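Local coordinates for hypothetical protein SMU.848 (Streptococcus mutans, PDB 2G0I) that probably acts as a Prp-family cysteine protease in ribosome biogenesis, one that in relatives trims the N-terminal extension of a ribosomal protein, at residues I36-I41 against L125-L130; T72-L77 against G99-D104. All blocks are in the same frame, centred on the assembly; numbering follows the deposited sequence.

Contact 1 (I36-I41 against L125-L130); sequences IQATFI and LGITNL
Phe40 and Ile127 are brought together by matching first torsions. In Phe40, CG stands anti to the carbonyl carbon and beside the backbone N (chi1 -64°), which carries the ring from the strand to the helix. In Ile127, chi1 of -62° sets CG1 beside the backbone N and leaves CG2 anti to it, reaching toward the strand. CG1 and the branch carbon CB of Ile127 each lie 4.0 Å from Phe40 CZ, while Ile127 CG2 is 4.0 Å from Phe40 CE2. The approach is at the ring's edge: CG2 lies in the ring plane and CB close to it, so the aliphatic branch meets the CE2-CZ side instead of stacking over a face. The same CG2 also touches the Ala38 methyl, with 3.9 Å between Ile127 CG2 and Ala38 CB. One methyl thus spans two residues on the same side of the strand. Ala38 and Ile127 also form the nearest CA pair, 7.9 Å between their CA atoms. With 121 Å² buried in total and all three residues shielded from solvent, this is compact apolar packing held by dispersion and exclusion of water. The Ile127 side chain lies about 12 Å from the bound calcium ion, and none of the touching atoms is a ligand of it. Around the contact, Phe120 and Leu124 of helix 114-133 also pack on Phe40, which further touches Val50 of strand 46-53 and Ile142 of strand 138-144. Strand 36-43 runs between those two strands in the sheet of this two-layer alpha/beta sandwich, and Ile36, at its start, instead meets Phe63, Val66 and Val70 of helix 61-84.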
ATOM      1  N   ILE B  36     -15.306  -7.880  -2.926  1.00 21.71           N
ATOM      2  CA  ILE B  36     -13.918  -8.291  -3.221  1.00 18.33           C
ATOM      3  C   ILE B  36     -13.614  -9.524  -2.379  1.00 14.65           C
ATOM      4  O   ILE B  36     -13.860  -9.525  -1.187  1.00 14.52           O
ATOM      5  CB  ILE B  36     -12.890  -7.135  -2.892  1.00 18.80           C
ATOM      6  CG1 ILE B  36     -13.156  -5.928  -3.773  1.00 22.51           C
ATOM      7  CG2 ILE B  36     -11.438  -7.634  -3.099  1.00 18.63           C
ATOM      8  CD1 ILE B  36     -12.683  -4.625  -3.170  1.00 23.63           C
ATOM      9  N   GLN B  37     -13.078 -10.583  -2.996  1.00 16.55           N
ATOM     10  CA  GLN B  37     -12.650 -11.769  -2.272  1.00 18.17           C
ATOM     11  C   GLN B  37     -11.149 -11.956  -2.505  1.00 16.40           C
ATOM     12  O   GLN B  37     -10.711 -12.021  -3.641  1.00 17.70           O
ATOM     13  CB  GLN B  37     -13.484 -12.980  -2.731  1.00 21.91           C
ATOM     14  CG  GLN B  37     -14.990 -12.751  -2.413  1.00 26.72           C
ATOM     15  CD  GLN B  37     -16.014 -13.448  -3.323  1.00 30.27           C
ATOM     16  OE1 GLN B  37     -15.675 -14.186  -4.258  1.00 33.37           O
ATOM     17  NE2 GLN B  37     -17.299 -13.195  -3.043  1.00 32.66           N
ATOM     18  N   ALA B  38     -10.388 -11.987  -1.422  1.00 13.90           N
ATOM     19  CA  ALA B  38      -8.975 -12.273  -1.481  1.00 12.90           C
ATOM     20  C   ALA B  38      -8.666 -13.636  -0.819  1.00 15.17           C
ATOM     21  O   ALA B  38      -9.176 -13.913   0.276  1.00 16.02           O
ATOM     22  CB  ALA B  38      -8.217 -11.179  -0.778  1.00 13.25           C
ATOM     23  N   THR B  39      -7.821 -14.449  -1.465  1.00 13.05           N
ATOM     24  CA  THR B  39      -7.432 -15.781  -0.950  1.00 12.64           C
ATOM     25  C   THR B  39      -5.925 -15.843  -0.962  1.00 12.54           C
ATOM     26  O   THR B  39      -5.296 -15.773  -2.045  1.00 11.12           O
ATOM     27  CB  THR B  39      -8.038 -16.925  -1.830  1.00 13.46           C
ATOM     28  OG1 THR B  39      -9.456 -16.778  -1.883  1.00 14.18           O
ATOM     29  CG2 THR B  39      -7.654 -18.336  -1.334  1.00 15.81           C
ATOM     30  N   PHE B  40      -5.353 -15.886   0.237  1.00 11.28           N
ATOM     31  CA  PHE B  40      -3.898 -16.005   0.418  1.00 10.50           C
ATOM     32  C   PHE B  40      -3.557 -17.460   0.699  1.00 12.97           C
ATOM     33  O   PHE B  40      -4.224 -18.139   1.494  1.00 12.27           O
ATOM     34  CB  PHE B  40      -3.448 -15.159   1.606  1.00 11.49           C
ATOM     35  CG  PHE B  40      -3.665 -13.666   1.415  1.00 12.62           C
ATOM     36  CD1 PHE B  40      -2.577 -12.842   1.065  1.00 14.81           C
ATOM     37  CD2 PHE B  40      -4.909 -13.082   1.648  1.00 13.53           C
ATOM     38  CE1 PHE B  40      -2.727 -11.471   0.886  1.00 14.39           C
ATOM     39  CE2 PHE B  40      -5.074 -11.669   1.482  1.00 15.48           C
ATOM     40  CZ  PHE B  40      -3.949 -10.868   1.108  1.00 13.47           C
ATOM     41  N   ILE B  41      -2.480 -17.921   0.092  1.00 14.05           N
ATOM     42  CA  ILE B  41      -1.944 -19.216   0.460  1.00 13.51           C
ATOM     43  C   ILE B  41      -0.573 -19.050   1.086  1.00 15.60           C
ATOM     44  O   ILE B  41       0.339 -18.490   0.450  1.00 12.03           O
ATOM     45  CB  ILE B  41      -1.893 -20.149  -0.743  1.00 15.76           C
ATOM     46  CG1 ILE B  41      -3.307 -20.378  -1.263  1.00 15.37           C
ATOM     47  CG2 ILE B  41      -1.135 -21.506  -0.364  1.00 13.96           C
ATOM     48  CD1 ILE B  41      -3.341 -21.117  -2.534  1.00 17.25           C
ATOM     49  N   LEU B 125      -1.550  -7.489   5.501  1.00 12.02           N
ATOM     50  CA  LEU B 125      -1.987  -6.619   6.617  1.00 11.73           C
ATOM     51  C   LEU B 125      -2.996  -5.584   6.093  1.00 11.38           C
ATOM     52  O   LEU B 125      -4.042  -5.370   6.697  1.00 11.53           O
ATOM     53  CB  LEU B 125      -0.783  -5.929   7.274  1.00 13.95           C
ATOM     54  CG  LEU B 125      -1.127  -5.050   8.497  1.00 16.05           C
ATOM     55  CD1 LEU B 125      -1.757  -5.881   9.659  1.00 16.33           C
ATOM     56  CD2 LEU B 125       0.109  -4.334   8.975  1.00 12.72           C
ATOM     57  N   GLY B 126      -2.703  -4.971   4.957  1.00 10.20           N
ATOM     58  CA  GLY B 126      -3.641  -3.962   4.388  1.00 12.06           C
ATOM     59  C   GLY B 126      -4.993  -4.514   3.972  1.00 13.66           C
ATOM     60  O   GLY B 126      -6.066  -3.892   4.259  1.00 12.04           O
ATOM     61  N   ILE B 127      -4.981  -5.658   3.273  1.00 10.46           N
ATOM     62  CA  ILE B 127      -6.229  -6.332   2.883  1.00 10.53           C
ATOM     63  C   ILE B 127      -7.036  -6.737   4.108  1.00 10.91           C
ATOM     64  O   ILE B 127      -8.252  -6.499   4.164  1.00 14.71           O
ATOM     65  CB  ILE B 127      -5.971  -7.563   1.966  1.00  9.85           C
ATOM     66  CG1 ILE B 127      -5.294  -7.123   0.659  1.00 10.12           C
ATOM     67  CG2 ILE B 127      -7.280  -8.355   1.676  1.00 11.07           C
ATOM     68  CD1 ILE B 127      -6.144  -6.154  -0.255  1.00 12.94           C
ATOM     69  N   THR B 128      -6.373  -7.372   5.072  1.00 12.09           N
ATOM     70  CA  THR B 128      -7.015  -7.755   6.356  1.00 15.83           C
ATOM     71  C   THR B 128      -7.622  -6.525   7.075  1.00 15.73           C
ATOM     72  O   THR B 128      -8.744  -6.585   7.610  1.00 16.46           O
ATOM     73  CB  THR B 128      -6.017  -8.548   7.284  1.00 15.86           C
ATOM     74  OG1 THR B 128      -5.624  -9.742   6.591  1.00 17.81           O
ATOM     75  CG2 THR B 128      -6.684  -8.928   8.639  1.00 17.95           C
ATOM     76  N   ASN B 129      -6.910  -5.406   7.073  1.00 15.72           N
ATOM     77  CA  ASN B 129      -7.510  -4.170   7.631  1.00 19.65           C
ATOM     78  C   ASN B 129      -8.755  -3.628   6.884  1.00 19.54           C
ATOM     79  O   ASN B 129      -9.727  -3.145   7.494  1.00 19.73           O
ATOM     80  CB  ASN B 129      -6.433  -3.100   7.906  1.00 19.47           C
ATOM     81  CG  ASN B 129      -5.604  -3.431   9.147  1.00 22.61           C
ATOM     82  OD1 ASN B 129      -6.052  -4.190  10.016  1.00 23.83           O
ATOM     83  ND2 ASN B 129      -4.406  -2.874   9.245  1.00 21.73           N
ATOM     84  N   LEU B 130      -8.767  -3.770   5.568  1.00 20.61           N
ATOM     85  CA  LEU B 130      -9.947  -3.458   4.779  1.00 21.07           C
ATOM     86  C   LEU B 130     -11.099  -4.428   5.035  1.00 21.48           C
ATOM     87  O   LEU B 130     -12.267  -3.996   5.081  1.00 23.67           O
ATOM     88  CB  LEU B 130      -9.586  -3.392   3.281  1.00 21.89           C
ATOM     89  CG  LEU B 130      -8.693  -2.219   2.846  1.00 22.68           C
ATOM     90  CD1 LEU B 130      -8.053  -2.437   1.446  1.00 21.57           C
ATOM     91  CD2 LEU B 130      -9.516  -0.934   2.838  1.00 26.10           C
TER

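Contact 2 (T72-L77 against G99-D104); sequences TLSMNL and GYMKID
Ser74 and Leu77 meet Met101 and Ile103 through groups that are not flat, so neither ring faces nor ring edges take part between helix 72-77 and strand 100-104. Among nearby flat groups, Phe123 of helix 114-133 packs on Ser74 and Leu77, and His55 on Met101; the Tyr100 side chain touches Glu51 and Thr53 of strand 46-53. Met101, modelled as selenomethionine, runs extended from the strand with CG anti to the backbone N (chi1 -178°), and chi2, also extended, carries the selenium to Ser74: Met101 SE is 3.6 Å from Ser74 CB and 3.7 Å from Ser74 OG. The bend at chi3, -41°, turns Met101 CE to 4.0 Å from Ser74 CB. Nearer the strand's C-terminal end, methyl meets methyl, Ile103 CD1 lying 3.9 Å from Leu77 CD2, as the two side chains cross at a slant. The axes of segment 72-77 and strand 100-104 pass 10.6 Å apart at 33°, the helix running roughly along the strand, as in a two-layer alpha/beta sandwich. Leu91 of strand 90-94 touches both Met101 and Ile103. The Ser74 hydroxyl makes a weak hydrogen bond to Val70 O within its own helix, and the cohesion across the 172 Å² interface is chiefly dispersion between buried, polarisable groups.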
ATOM      1  N   THR B  72      -4.750  -0.161  -5.400  1.00 10.91           N
ATOM      2  CA  THR B  72      -3.516   0.565  -5.011  1.00 12.23           C
ATOM      3  C   THR B  72      -2.525  -0.337  -4.270  1.00 10.05           C
ATOM      4  O   THR B  72      -1.352  -0.380  -4.620  1.00 10.85           O
ATOM      5  CB  THR B  72      -3.887   1.804  -4.175  1.00 13.51           C
ATOM      6  OG1 THR B  72      -4.775   2.621  -4.972  1.00 12.28           O
ATOM      7  CG2 THR B  72      -2.622   2.605  -3.830  1.00 13.82           C
ATOM      8  N   LEU B  73      -3.019  -1.079  -3.284  1.00  8.41           N
ATOM      9  CA  LEU B  73      -2.175  -1.998  -2.487  1.00  9.91           C
ATOM     10  C   LEU B  73      -1.653  -3.126  -3.362  1.00 10.27           C
ATOM     11  O   LEU B  73      -0.458  -3.478  -3.289  1.00  8.22           O
ATOM     12  CB  LEU B  73      -2.977  -2.595  -1.318  1.00 13.01           C
ATOM     13  CG  LEU B  73      -3.283  -1.641  -0.151  1.00 14.79           C
ATOM     14  CD1 LEU B  73      -4.253  -2.275   0.869  1.00 16.99           C
ATOM     15  CD2 LEU B  73      -1.984  -1.149   0.554  1.00 16.64           C
ATOM     16  N   SER B  74      -2.552  -3.684  -4.179  1.00  9.50           N
ATOM     17  CA  SER B  74      -2.218  -4.763  -5.113  1.00 12.25           C
ATOM     18  C   SER B  74      -1.098  -4.383  -6.046  1.00 12.71           C
ATOM     19  O   SER B  74      -0.077  -5.116  -6.211  1.00 11.89           O
ATOM     20  CB  SER B  74      -3.468  -5.142  -5.962  1.00 13.87           C
ATOM     21  OG  SER B  74      -4.205  -6.025  -5.158  1.00 19.84           O
HETATM   22  N   MSE B  75      -1.246  -3.232  -6.666  1.00 10.99           N
HETATM   23  CA  MSE B  75      -0.264  -2.871  -7.676  1.00 12.88           C
HETATM   24  C   MSE B  75       1.054  -2.422  -7.029  1.00 14.17           C
HETATM   25  O   MSE B  75       2.149  -2.677  -7.562  1.00 13.68           O
HETATM   26  CB  MSE B  75      -0.808  -1.872  -8.672  1.00 17.27           C
HETATM   27  CG  MSE B  75      -1.902  -2.466  -9.552  1.00 24.63           C
HETATM   28 SE   MSE B  75      -1.171  -3.866 -10.688  1.00 34.53          SE
HETATM   29  CE  MSE B  75       0.499  -3.078 -11.077  1.00 30.96           C
ATOM     30  N   ASN B  76       0.945  -1.836  -5.846  1.00 10.42           N
ATOM     31  CA  ASN B  76       2.151  -1.504  -5.101  1.00 12.91           C
ATOM     32  C   ASN B  76       2.971  -2.722  -4.655  1.00 12.72           C
ATOM     33  O   ASN B  76       4.223  -2.670  -4.691  1.00 11.99           O
ATOM     34  CB  ASN B  76       1.815  -0.602  -3.927  1.00 14.04           C
ATOM     35  CG  ASN B  76       3.050   0.050  -3.319  1.00 16.41           C
ATOM     36  OD1 ASN B  76       3.318  -0.154  -2.144  1.00 19.11           O
ATOM     37  ND2 ASN B  76       3.784   0.822  -4.109  1.00 17.85           N
ATOM     38  N   LEU B  77       2.293  -3.805  -4.249  1.00 11.80           N
ATOM     39  CA  LEU B  77       2.989  -5.071  -3.993  1.00 10.73           C
ATOM     40  C   LEU B  77       3.768  -5.541  -5.248  1.00  8.75           C
ATOM     41  O   LEU B  77       4.971  -5.804  -5.159  1.00  7.85           O
ATOM     42  CB  LEU B  77       2.014  -6.148  -3.501  1.00 10.23           C
ATOM     43  CG  LEU B  77       2.710  -7.519  -3.377  1.00 10.36           C
ATOM     44  CD1 LEU B  77       3.719  -7.485  -2.192  1.00  8.21           C
ATOM     45  CD2 LEU B  77       1.653  -8.511  -3.179  1.00 10.10           C
ATOM     46  N   GLY B  99     -13.446  -8.797 -12.335  1.00 30.62           N
ATOM     47  CA  GLY B  99     -11.991  -8.702 -12.230  1.00 25.15           C
ATOM     48  C   GLY B  99     -11.397  -9.912 -11.550  1.00 22.88           C
ATOM     49  O   GLY B  99     -11.969 -10.456 -10.592  1.00 18.97           O
ATOM     50  N   TYR B 100     -10.221 -10.301 -12.037  1.00 18.31           N
ATOM     51  CA  TYR B 100      -9.429 -11.387 -11.479  1.00 17.26           C
ATOM     52  C   TYR B 100      -7.946 -10.972 -11.450  1.00 15.45           C
ATOM     53  O   TYR B 100      -7.428 -10.347 -12.401  1.00 13.54           O
ATOM     54  CB  TYR B 100      -9.604 -12.639 -12.340  1.00 16.87           C
ATOM     55  CG  TYR B 100      -8.752 -13.802 -11.925  1.00 17.60           C
ATOM     56  CD1 TYR B 100      -9.140 -14.615 -10.872  1.00 17.60           C
ATOM     57  CD2 TYR B 100      -7.528 -14.064 -12.555  1.00 19.16           C
ATOM     58  CE1 TYR B 100      -8.364 -15.673 -10.450  1.00 18.18           C
ATOM     59  CE2 TYR B 100      -6.712 -15.144 -12.131  1.00 20.04           C
ATOM     60  CZ  TYR B 100      -7.155 -15.945 -11.074  1.00 18.23           C
ATOM     61  OH  TYR B 100      -6.406 -17.009 -10.621  1.00 18.83           O
HETATM   62  N   MSE B 101      -7.258 -11.345 -10.372  1.00 16.99           N
HETATM   63  CA  MSE B 101      -5.838 -11.110 -10.264  1.00 18.66           C
HETATM   64  C   MSE B 101      -5.235 -12.226  -9.431  1.00 16.21           C
HETATM   65  O   MSE B 101      -5.795 -12.632  -8.419  1.00 16.17           O
HETATM   66  CB  MSE B 101      -5.591  -9.765  -9.606  1.00 19.21           C
HETATM   67  CG  MSE B 101      -4.156  -9.382  -9.477  1.00 27.30           C
HETATM   68 SE   MSE B 101      -3.963  -7.692  -8.430  1.00 36.13          SE
HETATM   69  CE  MSE B 101      -5.373  -6.683  -9.104  1.00 31.35           C
ATOM     70  N   LYS B 102      -4.105 -12.747  -9.875  1.00 14.12           N
ATOM     71  CA  LYS B 102      -3.409 -13.683  -9.048  1.00 13.72           C
ATOM     72  C   LYS B 102      -1.926 -13.375  -9.112  1.00 13.70           C
ATOM     73  O   LYS B 102      -1.340 -13.322 -10.217  1.00 13.27           O
ATOM     74  CB  LYS B 102      -3.711 -15.110  -9.491  1.00 17.08           C
ATOM     75  CG  LYS B 102      -2.979 -16.130  -8.599  1.00 19.43           C
ATOM     76  CD  LYS B 102      -3.428 -17.559  -8.876  1.00 21.31           C
ATOM     77  CE  LYS B 102      -2.817 -18.457  -7.829  1.00 22.78           C
ATOM     78  NZ  LYS B 102      -3.253 -19.852  -7.960  1.00 25.69           N
ATOM     79  N   ILE B 103      -1.341 -13.133  -7.944  1.00 13.15           N
ATOM     80  CA  ILE B 103       0.115 -12.949  -7.805  1.00 15.01           C
ATOM     81  C   ILE B 103       0.632 -14.258  -7.275  1.00 15.33           C
ATOM     82  O   ILE B 103       0.153 -14.726  -6.240  1.00 16.15           O
ATOM     83  CB  ILE B 103       0.442 -11.828  -6.808  1.00 16.34           C
ATOM     84  CG1 ILE B 103      -0.208 -10.532  -7.303  1.00 17.35           C
ATOM     85  CG2 ILE B 103       1.981 -11.659  -6.623  1.00 17.13           C
ATOM     86  CD1 ILE B 103      -0.555  -9.535  -6.181  1.00 18.86           C
ATOM     87  N   ASP B 104       1.594 -14.877  -7.968  1.00 14.19           N
ATOM     88  CA  ASP B 104       1.971 -16.231  -7.574  1.00 15.66           C
ATOM     89  C   ASP B 104       3.490 -16.329  -7.527  1.00 15.77           C
ATOM     90  O   ASP B 104       4.145 -16.117  -8.542  1.00 19.29           O
ATOM     91  CB  ASP B 104       1.367 -17.230  -8.532  1.00 17.47           C
ATOM     92  CG  ASP B 104       1.520 -18.684  -8.056  1.00 20.75           C
ATOM     93  OD1 ASP B 104       2.228 -18.972  -7.067  1.00 17.64           O
ATOM     94  OD2 ASP B 104       0.889 -19.544  -8.693  1.00 23.58           O
TER

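Overall arrangement
From the N terminus, strand 36-43 enters the sheet first; segments 36-41 and 125-130, with 83 residues between them, close the long loop of contact 1. Contact 2 is nested inside that loop: helix 61-84 is followed by strand 90-94 and then by strand 100-104, and the contact closes a shorter loop, 21 residues between segments 72-77 and 99-104. Each contact seats a different helix on the same sheet, with centres 11 Å apart. The helices also meet directly, Leu130 CD1 of contact 1 lying 3.8 Å from Leu73 CD1 of contact 2. The helices of both contacts reach the second subunit: Leu125 packs on Val83 of that subunit, and Asn76 ND2 hydrogen-bonds to Ala122 O of that subunit.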